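Local coordinates for pumilio domain-containing protein C56F2.08c (Schizosaccharomyces pombe, PDB 6NX5) that probably binds AU-rich elements in the 3' untranslated regions of mRNAs, here represented by its N-terminal RNA recognition motif domain alone, at residues Leu6-Leu11 with Gly69-Met74. Sequence-based numbering, arbitrary orientation.
Sequences LYVSNL and GPVQVM
L6 meets V73 on the helix-covered side of an RNA recognition motif, where the first β-strand of the βαββαβ fold pairs antiparallel with the fourth strand, 72-75, which forms one edge of the sheet within the chain. The pair illustrates how alternating residues give a sheet two different faces: L6, V8 and V73 turn to the hydrophobic core, whereas Y7, S9, Q72 and M74 occupy the other surface, which in RRM domains commonly receives RNA. CD1 of L6 rests 3.9 Å from CG1 of V73, and F24 of helix 17-24 packs on both residues. Y7 and M74 form a hydrogen-bonded pair, with Y7 N donating to M74 O at 2.8 Å and M74 N returning a bond to Y7 O. Their side chains run side by side, and the thioether meets the rim of the ring in a Met-aromatic contact, SD lying 3.7 Å from Y7 CD2. Seen from the ring centroid, SD is 88° off the normal, close to the ring plane. The Y7 ring also stacks on Y7 of the second subunit. V8 faces V73 in the non-hydrogen-bonded position, but its CG1 comes closer to CG2 of V71, at 3.7 Å. S9 and Q72 restore the reciprocal bonding: S9 N donates to Q72 O and Q72 N to S9 O, each at 2.9 Å. OG of S9, tucked between its own N and carbonyl carbon (chi1 55°), lies 3.2 Å from Q72 CB. Past the strand, N10 extends its amide across to P70. There P70 O accepts N-H groups from two side-chain amides: a weak bond from Q72 NE2, and one of 2.7 Å from N10 ND2, which sits above the carbonyl plane. L11 then brings CD2 alongside V71, 4.2 Å from its CG2.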
ATOM      1  N   LEU A   6      -5.634  -3.406  -1.380  1.00  8.56           N
ATOM      2  CA  LEU A   6      -5.178  -4.473  -0.488  1.00  9.28           C
ATOM      3  C   LEU A   6      -3.671  -4.392  -0.371  1.00 10.66           C
ATOM      4  O   LEU A   6      -2.971  -4.311  -1.392  1.00 12.60           O
ATOM      5  CB  LEU A   6      -5.566  -5.853  -1.017  1.00  9.95           C
ATOM      6  CG  LEU A   6      -7.053  -6.128  -1.245  1.00  9.67           C
ATOM      7  CD1 LEU A   6      -7.236  -7.497  -1.859  1.00 13.15           C
ATOM      8  CD2 LEU A   6      -7.867  -6.030   0.031  1.00 13.24           C
ATOM      9  N   TYR A   7      -3.180  -4.416   0.863  1.00  9.95           N
ATOM     10  CA  TYR A   7      -1.758  -4.523   1.153  1.00 10.57           C
ATOM     11  C   TYR A   7      -1.455  -5.987   1.443  1.00 12.43           C
ATOM     12  O   TYR A   7      -2.009  -6.563   2.380  1.00 11.74           O
ATOM     13  CB  TYR A   7      -1.375  -3.625   2.333  1.00 10.28           C
ATOM     14  CG  TYR A   7       0.046  -3.841   2.806  1.00 13.58           C
ATOM     15  CD1 TYR A   7       1.127  -3.516   2.002  1.00 11.52           C
ATOM     16  CD2 TYR A   7       0.286  -4.407   4.040  1.00 13.04           C
ATOM     17  CE1 TYR A   7       2.425  -3.728   2.439  1.00 14.78           C
ATOM     18  CE2 TYR A   7       1.568  -4.631   4.481  1.00 20.75           C
ATOM     19  CZ  TYR A   7       2.625  -4.291   3.677  1.00 15.98           C
ATOM     20  OH  TYR A   7       3.899  -4.511   4.139  1.00 20.89           O
ATOM     21  N   VAL A   8      -0.602  -6.584   0.619  1.00 12.24           N
ATOM     22  CA  VAL A   8      -0.311  -8.012   0.685  1.00 13.25           C
ATOM     23  C   VAL A   8       1.117  -8.184   1.179  1.00 14.03           C
ATOM     24  O   VAL A   8       2.051  -7.616   0.604  1.00 15.44           O
ATOM     25  CB  VAL A   8      -0.517  -8.680  -0.687  1.00 13.56           C
ATOM     26  CG1 VAL A   8      -0.358 -10.205  -0.585  1.00 14.62           C
ATOM     27  CG2 VAL A   8      -1.884  -8.317  -1.259  1.00 13.44           C
ATOM     28  N   SER A   9       1.295  -8.987   2.230  1.00 15.32           N
ATOM     29  CA  SER A   9       2.616  -9.179   2.805  1.00 15.52           C
ATOM     30  C   SER A   9       2.868 -10.662   3.049  1.00 16.66           C
ATOM     31  O   SER A   9       1.963 -11.503   2.991  1.00 17.87           O
ATOM     32  CB  SER A   9       2.800  -8.360   4.098  1.00 17.42           C
ATOM     33  OG  SER A   9       1.798  -8.624   5.061  1.00 21.64           O
ATOM     34  N   ASN A  10       4.139 -10.966   3.292  1.00 18.82           N
ATOM     35  CA  ASN A  10       4.632 -12.342   3.435  1.00 21.96           C
ATOM     36  C   ASN A  10       4.430 -13.140   2.153  1.00 19.13           C
ATOM     37  O   ASN A  10       3.988 -14.289   2.176  1.00 26.89           O
ATOM     38  CB  ASN A  10       3.999 -13.072   4.621  1.00 19.28           C
ATOM     39  CG  ASN A  10       4.833 -14.267   5.053  1.00 20.51           C
ATOM     40  OD1 ASN A  10       6.021 -14.322   4.745  1.00 25.05           O
ATOM     41  ND2 ASN A  10       4.221 -15.221   5.751  1.00 20.98           N
ATOM     42  N   LEU A  11       4.720 -12.517   1.020  1.00 19.30           N
ATOM     43  CA  LEU A  11       4.841 -13.264  -0.219  1.00 19.32           C
ATOM     44  C   LEU A  11       6.089 -14.145  -0.180  1.00 26.18           C
ATOM     45  O   LEU A  11       7.061 -13.821   0.504  1.00 28.04           O
ATOM     46  CB  LEU A  11       4.938 -12.318  -1.406  1.00 23.23           C
ATOM     47  CG  LEU A  11       3.712 -11.440  -1.579  1.00 20.96           C
ATOM     48  CD1 LEU A  11       3.953 -10.418  -2.697  1.00 17.63           C
ATOM     49  CD2 LEU A  11       2.502 -12.307  -1.865  1.00 18.29           C
ATOM     50  N   GLY A  69       4.629 -20.153   4.524  1.00 24.90           N
ATOM     51  CA  GLY A  69       3.658 -19.891   5.556  1.00 24.31           C
ATOM     52  C   GLY A  69       2.525 -19.020   5.056  1.00 24.64           C
ATOM     53  O   GLY A  69       2.376 -18.787   3.855  1.00 22.49           O
ATOM     54  N   PRO A  70       1.707 -18.520   5.976  1.00 22.33           N
ATOM     55  CA  PRO A  70       0.479 -17.824   5.561  1.00 21.04           C
ATOM     56  C   PRO A  70       0.758 -16.445   4.985  1.00 32.02           C
ATOM     57  O   PRO A  70       1.529 -15.661   5.545  1.00 23.94           O
ATOM     58  CB  PRO A  70      -0.334 -17.726   6.858  1.00 24.40           C
ATOM     59  CG  PRO A  70       0.358 -18.642   7.847  1.00 31.55           C
ATOM     60  CD  PRO A  70       1.798 -18.644   7.436  1.00 28.49           C
ATOM     61  N   VAL A  71       0.107 -16.153   3.855  1.00 19.33           N
ATOM     62  CA  VAL A  71       0.126 -14.802   3.292  1.00 18.27           C
ATOM     63  C   VAL A  71      -0.784 -13.907   4.122  1.00 21.49           C
ATOM     64  O   VAL A  71      -1.784 -14.349   4.693  1.00 19.44           O
ATOM     65  CB  VAL A  71      -0.300 -14.811   1.806  1.00 27.46           C
ATOM     66  CG1 VAL A  71      -1.733 -15.294   1.649  1.00 34.84           C
ATOM     67  CG2 VAL A  71      -0.161 -13.419   1.183  1.00 25.92           C
ATOM     68  N   GLN A  72      -0.440 -12.628   4.184  1.00 18.60           N
ATOM     69  CA  GLN A  72      -1.247 -11.633   4.873  1.00 15.60           C
ATOM     70  C   GLN A  72      -1.863 -10.695   3.851  1.00 14.57           C
ATOM     71  O   GLN A  72      -1.180 -10.270   2.912  1.00 14.48           O
ATOM     72  CB  GLN A  72      -0.395 -10.828   5.854  1.00 17.85           C
ATOM     73  CG  GLN A  72       0.350 -11.692   6.865  1.00 35.66           C
ATOM     74  CD  GLN A  72      -0.587 -12.605   7.621  1.00 46.33           C
ATOM     75  OE1 GLN A  72      -1.431 -12.138   8.383  1.00 52.18           O
ATOM     76  NE2 GLN A  72      -0.434 -13.911   7.434  1.00 45.85           N
ATOM     77  N   VAL A  73      -3.150 -10.396   4.023  1.00 13.89           N
ATOM     78  CA  VAL A  73      -3.867  -9.463   3.150  1.00 12.92           C
ATOM     79  C   VAL A  73      -4.666  -8.511   4.027  1.00 12.48           C
ATOM     80  O   VAL A  73      -5.514  -8.954   4.813  1.00 13.07           O
ATOM     81  CB  VAL A  73      -4.795 -10.184   2.155  1.00 12.98           C
ATOM     82  CG1 VAL A  73      -5.504  -9.155   1.248  1.00 12.03           C
ATOM     83  CG2 VAL A  73      -4.002 -11.211   1.315  1.00 15.70           C
ATOM     84  N   MET A  74      -4.418  -7.203   3.870  1.00 11.37           N
ATOM     85  CA  MET A  74      -5.078  -6.177   4.664  1.00 10.62           C
ATOM     86  C   MET A  74      -5.825  -5.240   3.732  1.00  9.73           C
ATOM     87  O   MET A  74      -5.239  -4.701   2.784  1.00 11.08           O
ATOM     88  CB  MET A  74      -4.071  -5.411   5.513  1.00 17.78           C
ATOM     89  CG  MET A  74      -3.383  -6.278   6.549  1.00 28.09           C
ATOM     90  SD  MET A  74      -1.657  -5.828   6.858  1.00 41.04           S
ATOM     91  CE  MET A  74      -1.814  -4.096   7.291  1.00 44.87           C
TER